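Long-range contact in maltose ABC transporter, periplasmic maltose-binding protein (Thermotoga maritima, PDB 2GHB), which probably binds maltose or related maltodextrins in the periplasm and delivers them to a membrane ABC transporter: residues 107-112 against 228-233. Numbering follows the deposited sequence.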
loop_
_atom_site.group_PDB
_atom_site.type_symbol
_atom_site.label_atom_id
_atom_site.label_comp_id
_atom_site.label_asym_id
_atom_site.label_seq_id
_atom_site.Cartn_x
_atom_site.Cartn_y
_atom_site.Cartn_z
ATOM N N ALA A 107 9.029 -1.783 -3.624
ATOM C CA ALA A 107 8.577 -1.639 -2.243
ATOM C C ALA A 107 7.077 -1.511 -2.176
ATOM O O ALA A 107 6.477 -0.851 -3.033
ATOM C CB ALA A 107 9.213 -0.410 -1.598
ATOM N N MET A 108 6.498 -2.105 -1.131
ATOM C CA MET A 108 5.070 -2.041 -0.826
ATOM C C MET A 108 4.888 -1.460 0.592
ATOM O O MET A 108 5.822 -1.428 1.402
ATOM C CB MET A 108 4.438 -3.430 -0.847
ATOM C CG MET A 108 4.405 -4.134 -2.168
ATOM S SD MET A 108 3.488 -5.672 -2.131
ATOM C CE MET A 108 4.433 -6.718 -1.030
ATOM N N GLU A 109 3.677 -1.003 0.869
ATOM C CA GLU A 109 3.314 -0.403 2.145
ATOM C C GLU A 109 1.858 -0.714 2.421
ATOM O O GLU A 109 0.993 -0.320 1.648
ATOM C CB GLU A 109 3.472 1.103 2.072
ATOM C CG GLU A 109 3.485 1.789 3.426
ATOM C CD GLU A 109 3.821 3.270 3.317
ATOM O OE1 GLU A 109 3.109 3.989 2.594
ATOM O OE2 GLU A 109 4.815 3.702 3.931
ATOM N N ALA A 110 1.585 -1.450 3.494
ATOM C CA ALA A 110 0.198 -1.623 3.970
ATOM C C ALA A 110 0.118 -1.723 5.495
ATOM O O ALA A 110 1.143 -1.928 6.170
ATOM C CB ALA A 110 -0.442 -2.815 3.327
ATOM N N ILE A 111 -1.095 -1.532 6.035
ATOM C CA ILE A 111 -1.303 -1.612 7.482
ATOM C C ILE A 111 -1.470 -3.080 7.874
ATOM O O ILE A 111 -1.795 -3.953 7.039
ATOM C CB ILE A 111 -2.485 -0.712 7.985
ATOM C CG1 ILE A 111 -3.851 -1.223 7.469
ATOM C CG2 ILE A 111 -2.246 0.734 7.610
ATOM C CD1 ILE A 111 -5.015 -0.192 7.589
ATOM N N ALA A 112 -1.203 -3.350 9.146
ATOM C CA ALA A 112 -1.398 -4.695 9.720
ATOM C C ALA A 112 -1.693 -4.622 11.220
ATOM O O ALA A 112 -1.737 -3.545 11.800
ATOM C CB ALA A 112 -0.167 -5.565 9.470
ATOM N N ASN A 228 -2.143 -0.437 11.917
ATOM C CA ASN A 228 -1.293 0.665 11.476
ATOM C C ASN A 228 -0.170 0.126 10.597
ATOM O O ASN A 228 0.016 -1.084 10.497
ATOM C CB ASN A 228 -0.710 1.413 12.693
ATOM C CG ASN A 228 -0.398 2.886 12.401
ATOM O OD1 ASN A 228 -0.527 3.358 11.263
ATOM N ND2 ASN A 228 0.034 3.620 13.441
ATOM N N GLY A 229 0.570 1.021 9.950
ATOM C CA GLY A 229 1.606 0.598 9.008
ATOM C C GLY A 229 3.037 0.697 9.522
ATOM O O GLY A 229 3.265 1.075 10.673
ATOM N N PRO A 230 4.014 0.374 8.650
ATOM C CA PRO A 230 5.431 0.321 9.001
ATOM C C PRO A 230 6.041 1.643 9.448
ATOM O O PRO A 230 7.008 1.626 10.207
ATOM C CB PRO A 230 6.092 -0.171 7.704
ATOM C CG PRO A 230 4.999 -0.815 6.940
ATOM C CD PRO A 230 3.807 -0.004 7.240
ATOM N N TRP A 231 5.491 2.756 8.956
ATOM C CA TRP A 231 5.888 4.120 9.335
ATOM C C TRP A 231 5.765 4.504 10.824
ATOM O O TRP A 231 6.392 5.480 11.272
ATOM C CB TRP A 231 5.072 5.134 8.531
ATOM C CG TRP A 231 3.562 5.031 8.767
ATOM C CD1 TRP A 231 2.854 5.584 9.797
ATOM C CD2 TRP A 231 2.605 4.347 7.946
ATOM N NE1 TRP A 231 1.525 5.279 9.679
ATOM C CE2 TRP A 231 1.340 4.507 8.561
ATOM C CE3 TRP A 231 2.693 3.601 6.770
ATOM C CZ2 TRP A 231 0.158 3.965 8.017
ATOM C CZ3 TRP A 231 1.524 3.046 6.238
ATOM C CH2 TRP A 231 0.272 3.234 6.864
ATOM N N ALA A 232 4.949 3.769 11.572
ATOM C CA ALA A 232 4.719 4.065 12.997
ATOM C C ALA A 232 5.691 3.344 13.947
ATOM O O ALA A 232 5.836 3.741 15.099
ATOM C CB ALA A 232 3.275 3.723 13.375
ATOM N N ILE A 233 6.343 2.299 13.455
ATOM C CA ILE A 233 6.973 1.288 14.297
ATOM C C ILE A 233 8.183 1.792 15.094
ATOM O O ILE A 233 8.429 1.324 16.213
ATOM C CB ILE A 233 7.364 0.057 13.438
ATOM C CG1 ILE A 233 6.110 -0.688 13.007
ATOM C CG2 ILE A 233 8.286 -0.879 14.176
ATOM C CD1 ILE A 233 5.409 -1.449 14.104
#
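Ala-112 and Asn-228 form an antiparallel hydrogen-bonded pair where the long strand 100-116 meets the end of strand 225-228, in the two-lobed periplasmic binding protein fold. Ala-112 N gives its hydrogen to Asn-228 O at 2.9 Å, and Asn-228 N returns a bond to Ala-112 O at 3.1 Å. Asn-228 O also takes a CA-H...O contact from Ile-111. Beyond this pair residues 229-231 turn the chain toward helix 233-238, and Trp-231 comes back over Gly-229, whose CA lies 3.5 Å above one face of the indole, displaced toward the rim; a CB there would clash with Trp-231 CZ3.

The side chain of Glu-109 reaches the rim of the same ring. Glu-109 CB stays back, 5.0 Å from Trp-231 CZ3, its nearest ring atom. The first torsion, with CG anti to the backbone N (chi1 -164°), swings Glu-109 CG to the ring edge, in plane and 3.7 Å from Trp-231 CZ3. Extended beyond CG, the chain then brings Glu-109 CD to 3.6 Å from Trp-231 CE3, and OE2 ends beside CE3, while OE1 stays farther away. The carboxylate is turned 80° from the ring plane. Cutting Glu-109 back to an alanine is likely to open a gap along the CE3-CZ3 edge, where the contacts of CG, CD and OE2 would be lost.

Ile-111 meets the ring obliquely, Ile-111 CG2 lying 3.6 Å from Trp-231 CH2, and also packs on Gly-229 N. Tyr-156 and Tyr-157 of helix 155-164 touch both Ile-111 and Trp-231. The polar ends are held by Tyr-211 OH, which hydrogen-bonds Trp-231 NE1 and Asn-228 ND2, the latter also bound to Tyr-236 OH. Within the turn, Pro-230 CD lies 3.5 Å from Ala-110 O.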